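PDB 6N44: galectin from Ovis aries, which probably binds carbohydrates, as a beta-galactoside-binding lectin of the galectin family, and assembles into oligomers important for its anti-parasitic activity in sheep. Local coordinates for residues E91-V96 against Q102-N107. Sequence-based numbering, arbitrary orientation.
Sequences ELQFLV and QVFVNN
Gln102 and Leu95 form a hydrogen-bonded antiparallel pair: Gln102 N reaches Leu95 O at 2.8 Å, and Leu95 N returns the bond to Gln102 O. Their side chains run side by side, bringing Leu95 CD2 against the amide oxygen of Gln102, whose NE2 bonds to Glu100. Val103, on the inner face, divides its branches: CG1, anti to the backbone N (chi1 -174°), packs on Leu92 CD1 at 3.6 Å, while CG2 lies obliquely by the Phe94 ring. That ring makes edge-to-face contacts with Phe42 and Phe56 of the facing sheet. Phe104 exchanges two backbone hydrogen bonds with Gln93, and its CB also meets Gln93 OE1; Gln93 NE2 donates to Cys19 O of the second subunit. Val105 CG2 touches Leu92 CD1 at 3.9 Å. At Asn106 the strand ends: its side-chain OD1 replaces a backbone carbonyl as acceptor for Glu91 N at 2.9 Å, while its backbone N donates to Glu91 O. Asn107 N donates to a water 2.7 Å from Gln93 OE1, whose protons may be shared among several acceptors. This is a beta hairpin of the galectin jelly-roll sandwich, its inner face in the core and its outer face partly covered by the second subunit.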
loop_
_atom_site.group_PDB
_atom_site.type_symbol
_atom_site.label_atom_id
_atom_site.label_comp_id
_atom_site.label_asym_id
_atom_site.label_seq_id
_atom_site.Cartn_x
_atom_site.Cartn_y
_atom_site.Cartn_z
ATOM N N GLU A 91 2.634 -14.509 -2.020
ATOM C CA GLU A 91 2.427 -13.210 -1.406
ATOM C C GLU A 91 1.072 -12.671 -1.837
ATOM O O GLU A 91 0.855 -12.398 -3.023
ATOM C CB GLU A 91 3.535 -12.239 -1.803
ATOM C CG GLU A 91 3.305 -10.861 -1.267
ATOM C CD GLU A 91 4.408 -9.910 -1.692
ATOM O OE1 GLU A 91 4.075 -8.829 -2.220
ATOM O OE2 GLU A 91 5.598 -10.267 -1.517
ATOM N N LEU A 92 0.172 -12.511 -0.878
ATOM C CA LEU A 92 -1.168 -12.001 -1.116
ATOM C C LEU A 92 -1.250 -10.582 -0.561
ATOM O O LEU A 92 -0.978 -10.359 0.628
ATOM C CB LEU A 92 -2.205 -12.918 -0.470
ATOM C CG LEU A 92 -3.640 -12.418 -0.324
ATOM C CD1 LEU A 92 -4.316 -12.195 -1.689
ATOM C CD2 LEU A 92 -4.422 -13.412 0.516
ATOM N N GLN A 93 -1.618 -9.628 -1.418
ATOM C CA GLN A 93 -1.729 -8.224 -1.028
ATOM C C GLN A 93 -3.154 -7.724 -1.189
ATOM O O GLN A 93 -3.773 -7.936 -2.241
ATOM C CB GLN A 93 -0.817 -7.332 -1.872
ATOM C CG GLN A 93 0.650 -7.403 -1.541
ATOM C CD GLN A 93 1.449 -6.589 -2.534
ATOM O OE1 GLN A 93 1.567 -6.968 -3.708
ATOM N NE2 GLN A 93 1.952 -5.429 -2.089
ATOM N N PHE A 94 -3.642 -7.003 -0.178
ATOM C CA PHE A 94 -4.877 -6.241 -0.282
ATOM C C PHE A 94 -4.538 -4.767 -0.194
ATOM O O PHE A 94 -3.870 -4.326 0.746
ATOM C CB PHE A 94 -5.886 -6.606 0.822
ATOM C CG PHE A 94 -6.343 -8.032 0.781
ATOM C CD1 PHE A 94 -5.634 -9.018 1.453
ATOM C CD2 PHE A 94 -7.474 -8.388 0.072
ATOM C CE1 PHE A 94 -6.047 -10.353 1.429
ATOM C CE2 PHE A 94 -7.903 -9.719 0.034
ATOM C CZ PHE A 94 -7.186 -10.707 0.720
ATOM N N LEU A 95 -5.009 -4.013 -1.169
ATOM C CA LEU A 95 -4.849 -2.569 -1.214
ATOM C C LEU A 95 -6.210 -1.941 -0.977
ATOM O O LEU A 95 -7.125 -2.144 -1.779
ATOM C CB LEU A 95 -4.282 -2.152 -2.571
ATOM C CG LEU A 95 -3.929 -0.683 -2.739
ATOM C CD1 LEU A 95 -2.946 -0.229 -1.659
ATOM C CD2 LEU A 95 -3.359 -0.490 -4.154
ATOM N N VAL A 96 -6.353 -1.202 0.123
ATOM C CA VAL A 96 -7.609 -0.525 0.428
ATOM C C VAL A 96 -7.553 0.886 -0.157
ATOM O O VAL A 96 -6.686 1.693 0.200
ATOM C CB VAL A 96 -7.889 -0.497 1.940
ATOM C CG1 VAL A 96 -9.286 0.017 2.202
ATOM C CG2 VAL A 96 -7.713 -1.892 2.544
ATOM N N GLN A 102 -8.239 -3.722 -3.791
ATOM C CA GLN A 102 -7.557 -4.356 -4.910
ATOM C C GLN A 102 -6.735 -5.523 -4.376
ATOM O O GLN A 102 -6.097 -5.412 -3.325
ATOM C CB GLN A 102 -6.660 -3.367 -5.663
ATOM C CG GLN A 102 -7.364 -2.099 -6.163
ATOM C CD GLN A 102 -6.522 -1.324 -7.190
ATOM O OE1 GLN A 102 -5.312 -1.507 -7.272
ATOM N NE2 GLN A 102 -7.173 -0.475 -7.983
ATOM N N VAL A 103 -6.766 -6.646 -5.085
ATOM C CA VAL A 103 -6.118 -7.869 -4.634
ATOM C C VAL A 103 -5.023 -8.229 -5.623
ATOM O O VAL A 103 -5.252 -8.255 -6.840
ATOM C CB VAL A 103 -7.126 -9.027 -4.482
ATOM C CG1 VAL A 103 -6.442 -10.258 -3.869
ATOM C CG2 VAL A 103 -8.311 -8.590 -3.634
ATOM N N PHE A 104 -3.840 -8.516 -5.091
ATOM C CA PHE A 104 -2.680 -8.944 -5.851
ATOM C C PHE A 104 -2.147 -10.221 -5.228
ATOM O O PHE A 104 -2.179 -10.392 -4.005
ATOM C CB PHE A 104 -1.554 -7.882 -5.851
ATOM C CG PHE A 104 -1.970 -6.555 -6.401
ATOM C CD1 PHE A 104 -1.632 -6.191 -7.702
ATOM C CD2 PHE A 104 -2.709 -5.673 -5.626
ATOM C CE1 PHE A 104 -2.009 -4.948 -8.217
ATOM C CE2 PHE A 104 -3.098 -4.433 -6.132
ATOM C CZ PHE A 104 -2.747 -4.081 -7.442
ATOM N N VAL A 105 -1.665 -11.117 -6.077
ATOM C CA VAL A 105 -0.936 -12.296 -5.652
ATOM C C VAL A 105 0.373 -12.320 -6.429
ATOM O O VAL A 105 0.366 -12.241 -7.662
ATOM C CB VAL A 105 -1.744 -13.585 -5.893
ATOM C CG1 VAL A 105 -0.891 -14.795 -5.531
ATOM C CG2 VAL A 105 -3.055 -13.566 -5.100
ATOM N N ASN A 106 1.491 -12.424 -5.713
ATOM C CA ASN A 106 2.821 -12.453 -6.326
ATOM C C ASN A 106 3.000 -11.308 -7.323
ATOM O O ASN A 106 3.464 -11.491 -8.448
ATOM C CB ASN A 106 3.080 -13.808 -6.980
ATOM C CG ASN A 106 2.985 -14.951 -5.981
ATOM O OD1 ASN A 106 3.332 -14.782 -4.821
ATOM N ND2 ASN A 106 2.492 -16.106 -6.421
ATOM N N ASN A 107 2.597 -10.111 -6.902
ATOM C CA ASN A 107 2.756 -8.875 -7.665
ATOM C C ASN A 107 1.853 -8.802 -8.894
ATOM O O ASN A 107 2.046 -7.921 -9.726
ATOM C CB ASN A 107 4.219 -8.657 -8.098
ATOM C CG ASN A 107 5.185 -8.663 -6.916
ATOM O OD1 ASN A 107 4.895 -8.101 -5.853
ATOM N ND2 ASN A 107 6.343 -9.304 -7.096
HETATM O O HOH W 1 1.587 -9.590 -4.323
HETATM O O HOH W 2 6.728 -8.495 -4.342
#